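Local coordinates for AB hydrolase-1 domain-containing protein (Thermoplasma acidophilum DSM 1728, PDB 3BDI) that is of uncharacterised function but, as a predicted alpha/beta hydrolase of the ABHD14 family, probably cleaves a substrate with a serine nucleophile, at residues Thr118-Ala132 and Asp142-Trp154. Sequence-based numbering, arbitrary orientation.
Sequences TLQYPDIVDGIIAVA and DMKKIRQKTLLVW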
# COMPACT_ATOMS: atom_id res chain seq x y z
N THR A 118 1.22 -4.55 9.33
CA THR A 118 0.03 -4.94 10.12
C THR A 118 0.37 -6.03 11.14
O THR A 118 -0.16 -5.99 12.24
CB THR A 118 -1.10 -5.38 9.18
OG1 THR A 118 -1.32 -4.35 8.19
CG2 THR A 118 -2.40 -5.55 9.94
N LEU A 119 1.27 -6.93 10.80
CA LEU A 119 1.72 -7.98 11.74
C LEU A 119 2.51 -7.38 12.89
O LEU A 119 2.40 -7.83 14.03
CB LEU A 119 2.55 -9.05 11.02
CG LEU A 119 1.81 -9.83 9.94
CD1 LEU A 119 2.75 -10.81 9.22
CD2 LEU A 119 0.59 -10.53 10.52
N GLN A 120 3.31 -6.34 12.63
CA GLN A 120 4.19 -5.74 13.63
C GLN A 120 3.52 -4.67 14.46
O GLN A 120 3.74 -4.62 15.68
CB GLN A 120 5.42 -5.13 12.98
CG GLN A 120 6.34 -6.12 12.33
CD GLN A 120 7.22 -6.87 13.30
OE1 GLN A 120 6.87 -7.96 13.77
NE2 GLN A 120 8.38 -6.31 13.60
N TYR A 121 2.72 -3.83 13.82
CA TYR A 121 2.16 -2.62 14.37
C TYR A 121 0.68 -2.53 14.04
O TYR A 121 0.20 -1.58 13.42
CB TYR A 121 2.91 -1.41 13.80
CG TYR A 121 4.38 -1.43 14.08
CD1 TYR A 121 4.84 -1.42 15.40
CD2 TYR A 121 5.33 -1.48 13.06
CE1 TYR A 121 6.19 -1.47 15.67
CE2 TYR A 121 6.68 -1.50 13.32
CZ TYR A 121 7.12 -1.51 14.63
OH TYR A 121 8.46 -1.52 14.97
N PRO A 122 -0.09 -3.51 14.50
CA PRO A 122 -1.50 -3.52 14.11
C PRO A 122 -2.30 -2.31 14.55
O PRO A 122 -3.31 -1.98 13.95
CB PRO A 122 -2.04 -4.81 14.77
CG PRO A 122 -1.10 -5.09 15.87
CD PRO A 122 0.26 -4.67 15.34
N ASP A 123 -1.85 -1.65 15.63
CA ASP A 123 -2.60 -0.53 16.17
C ASP A 123 -2.56 0.72 15.32
O ASP A 123 -3.37 1.63 15.50
CB ASP A 123 -2.17 -0.25 17.61
CG ASP A 123 -2.40 -1.46 18.53
OD1 ASP A 123 -3.45 -2.15 18.37
OD2 ASP A 123 -1.53 -1.74 19.37
N ILE A 124 -1.67 0.74 14.32
CA ILE A 124 -1.61 1.88 13.41
C ILE A 124 -2.40 1.68 12.10
O ILE A 124 -2.50 2.64 11.30
CB ILE A 124 -0.15 2.34 13.11
CG1 ILE A 124 0.58 1.42 12.14
CG2 ILE A 124 0.67 2.44 14.42
CD1 ILE A 124 1.99 1.91 11.78
N VAL A 125 -2.96 0.48 11.91
CA VAL A 125 -3.52 0.08 10.59
C VAL A 125 -5.04 0.04 10.66
O VAL A 125 -5.59 -0.75 11.44
CB VAL A 125 -2.95 -1.27 10.12
CG1 VAL A 125 -3.53 -1.65 8.74
CG2 VAL A 125 -1.41 -1.21 10.04
N ASP A 126 -5.71 0.91 9.91
CA ASP A 126 -7.19 0.96 9.84
C ASP A 126 -7.79 -0.04 8.85
O ASP A 126 -8.99 -0.34 8.91
CB ASP A 126 -7.67 2.34 9.45
CG ASP A 126 -7.49 3.40 10.54
OD1 ASP A 126 -7.50 3.03 11.72
OD2 ASP A 126 -7.38 4.60 10.19
N GLY A 127 -6.98 -0.56 7.92
CA GLY A 127 -7.42 -1.46 6.85
C GLY A 127 -6.25 -1.69 5.92
O GLY A 127 -5.29 -0.88 5.93
N ILE A 128 -6.33 -2.75 5.13
CA ILE A 128 -5.25 -3.13 4.18
C ILE A 128 -5.83 -3.26 2.78
O ILE A 128 -6.90 -3.87 2.61
CB ILE A 128 -4.67 -4.53 4.55
CG1 ILE A 128 -3.99 -4.50 5.92
CG2 ILE A 128 -3.65 -5.05 3.49
CD1 ILE A 128 -3.62 -5.87 6.44
N ILE A 129 -5.12 -2.72 1.78
CA ILE A 129 -5.33 -3.11 0.40
C ILE A 129 -4.00 -3.67 -0.08
O ILE A 129 -2.98 -3.02 0.05
CB ILE A 129 -5.70 -1.91 -0.52
CG1 ILE A 129 -7.02 -1.25 -0.05
CG2 ILE A 129 -5.87 -2.37 -1.95
CD1 ILE A 129 -7.41 0.02 -0.78
N ALA A 130 -4.01 -4.88 -0.60
CA ALA A 130 -2.80 -5.52 -1.09
C ALA A 130 -3.04 -6.05 -2.47
O ALA A 130 -3.96 -6.85 -2.69
CB ALA A 130 -2.36 -6.63 -0.14
N VAL A 131 -2.27 -5.55 -3.41
CA VAL A 131 -2.38 -5.90 -4.81
C VAL A 131 -1.31 -6.94 -5.11
O VAL A 131 -0.13 -6.61 -5.23
CB VAL A 131 -2.20 -4.68 -5.73
CG1 VAL A 131 -2.62 -5.00 -7.19
CG2 VAL A 131 -3.02 -3.47 -5.20
N ALA A 132 -1.73 -8.21 -5.20
CA ALA A 132 -0.82 -9.33 -5.46
C ALA A 132 0.45 -9.23 -4.62
O ALA A 132 1.58 -9.18 -5.14
CB ALA A 132 -0.53 -9.52 -6.94
N ASP A 142 1.15 -15.85 10.75
CA ASP A 142 0.90 -14.57 11.40
C ASP A 142 -0.26 -13.84 10.73
O ASP A 142 -1.06 -13.14 11.37
CB ASP A 142 2.17 -13.73 11.33
CG ASP A 142 3.40 -14.49 11.82
OD1 ASP A 142 3.62 -14.49 13.05
OD2 ASP A 142 4.13 -15.10 10.98
N MSE A 143 -0.35 -13.99 9.41
CA MSE A 143 -1.43 -13.43 8.64
C MSE A 143 -2.76 -13.95 9.12
O MSE A 143 -3.73 -13.22 9.07
CB MSE A 143 -1.27 -13.73 7.14
CG MSE A 143 -0.19 -12.88 6.50
SE MSE A 143 0.25 -13.37 4.67
CE MSE A 143 -1.25 -14.25 4.07
N LYS A 144 -2.81 -15.20 9.60
CA LYS A 144 -4.08 -15.70 10.10
C LYS A 144 -4.65 -14.85 11.23
O LYS A 144 -5.89 -14.86 11.41
CB LYS A 144 -4.03 -17.21 10.48
CG LYS A 144 -3.35 -17.57 11.75
CD LYS A 144 -3.42 -19.10 12.00
CE LYS A 144 -2.72 -19.48 13.28
NZ LYS A 144 -2.99 -20.89 13.72
N LYS A 145 -3.79 -14.09 11.91
CA LYS A 145 -4.15 -13.23 13.02
C LYS A 145 -4.70 -11.85 12.66
O LYS A 145 -5.33 -11.19 13.49
CB LYS A 145 -2.96 -13.09 13.96
N ILE A 146 -4.49 -11.42 11.42
CA ILE A 146 -4.93 -10.07 11.02
C ILE A 146 -6.42 -9.85 11.23
O ILE A 146 -7.26 -10.59 10.71
CB ILE A 146 -4.53 -9.77 9.53
CG1 ILE A 146 -3.00 -9.70 9.42
CG2 ILE A 146 -5.11 -8.47 9.03
CD1 ILE A 146 -2.48 -9.75 7.94
N ARG A 147 -6.76 -8.80 11.97
CA ARG A 147 -8.15 -8.47 12.19
C ARG A 147 -8.73 -7.38 11.29
O ARG A 147 -9.93 -7.20 11.20
CB ARG A 147 -8.32 -8.06 13.66
CG ARG A 147 -7.81 -9.11 14.66
CD ARG A 147 -8.54 -10.47 14.55
NE ARG A 147 -8.18 -11.42 15.61
CZ ARG A 147 -7.07 -12.16 15.64
N GLN A 148 -7.84 -6.59 10.65
CA GLN A 148 -8.29 -5.51 9.78
C GLN A 148 -9.06 -6.00 8.57
O GLN A 148 -8.75 -7.09 8.04
CB GLN A 148 -7.06 -4.74 9.26
CG GLN A 148 -6.47 -3.75 10.27
CD GLN A 148 -5.59 -4.35 11.33
OE1 GLN A 148 -5.35 -5.56 11.37
NE2 GLN A 148 -5.08 -3.50 12.20
N LYS A 149 -10.04 -5.20 8.17
CA LYS A 149 -10.67 -5.36 6.86
C LYS A 149 -9.53 -5.31 5.84
O LYS A 149 -8.74 -4.37 5.86
CB LYS A 149 -11.71 -4.26 6.56
CG LYS A 149 -13.05 -4.45 7.32
CD LYS A 149 -14.15 -3.44 6.96
CE LYS A 149 -15.38 -3.68 7.82
NZ LYS A 149 -16.52 -2.72 7.59
N THR A 150 -9.53 -6.27 4.92
CA THR A 150 -8.48 -6.42 3.92
C THR A 150 -9.07 -6.66 2.54
O THR A 150 -9.95 -7.48 2.39
CB THR A 150 -7.58 -7.62 4.32
OG1 THR A 150 -6.93 -7.36 5.58
CG2 THR A 150 -6.51 -7.92 3.29
N LEU A 151 -8.60 -5.91 1.54
CA LEU A 151 -8.91 -6.13 0.16
C LEU A 151 -7.67 -6.68 -0.53
O LEU A 151 -6.61 -6.05 -0.48
CB LEU A 151 -9.32 -4.82 -0.51
CG LEU A 151 -9.60 -4.82 -2.01
CD1 LEU A 151 -10.84 -5.65 -2.29
CD2 LEU A 151 -9.73 -3.40 -2.56
N LEU A 152 -7.82 -7.85 -1.13
CA LEU A 152 -6.81 -8.48 -1.97
C LEU A 152 -7.23 -8.32 -3.41
O LEU A 152 -8.34 -8.68 -3.80
CB LEU A 152 -6.72 -9.97 -1.62
CG LEU A 152 -6.30 -10.29 -0.19
CD1 LEU A 152 -6.43 -11.76 0.13
CD2 LEU A 152 -4.89 -9.86 0.14
N VAL A 153 -6.36 -7.72 -4.23
CA VAL A 153 -6.63 -7.45 -5.64
C VAL A 153 -5.61 -8.21 -6.45
O VAL A 153 -4.43 -8.11 -6.19
CB VAL A 153 -6.58 -5.95 -5.98
CG1 VAL A 153 -6.91 -5.74 -7.45
CG2 VAL A 153 -7.56 -5.14 -5.10
N TRP A 154 -6.07 -8.95 -7.45
CA TRP A 154 -5.18 -9.66 -8.36
C TRP A 154 -5.69 -9.47 -9.77
O TRP A 154 -6.89 -9.47 -10.01
CB TRP A 154 -5.17 -11.18 -8.08
CG TRP A 154 -3.90 -11.78 -7.58
CD1 TRP A 154 -2.91 -12.40 -8.31
CD2 TRP A 154 -3.52 -11.90 -6.22
NE1 TRP A 154 -1.94 -12.87 -7.48
CE2 TRP A 154 -2.29 -12.60 -6.19
CE3 TRP A 154 -4.09 -11.49 -5.02
CZ2 TRP A 154 -1.65 -12.92 -4.97
CZ3 TRP A 154 -3.48 -11.80 -3.84
CH2 TRP A 154 -2.27 -12.49 -3.82
O HOH W 1 -10.31 -2.61 9.50
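Ile128 and Ile146 meet at about a right angle, Ile128 CD1 lying 4.0 Å from Ile146 CG2, while CD2 of Leu119 reaches Ile146 CG1 from the helix end. Ile128 also runs alongside Thr150, its bridge partner; on the other sheet face Ile129 CG2 lies beside Leu151 CD2. The axes of strands 127-131 and 150-154 diverge by 7° and approach to 4.7 Å, as in a regular parallel pair; Ala130 N bonds Leu151 O at 2.9 Å and Val153 N returns to Ala130 O. Ala132 CA sits over the six-membered ring of Trp154, 3.6 Å from its centroid, a CH-pi contact, while Trp154 NE1 bonds Val161 O. A serine at Trp154 would probably leave Ala132 without its aromatic floor and Val161 O without this donor. At the polar edge Gln148, bent at chi2 (79°), turns NE2 to Val125 O at 2.9 Å, with the acceptor close to the amide plane; a water links Asp126 O to Lys149 N. Helix 140-143 connects the strands in a beta-alpha-beta crossover of the alpha/beta hydrolase fold, and Ala132 touches Asp158 and His186, consistent with a Ser-His-Asp triad beyond the strand ends.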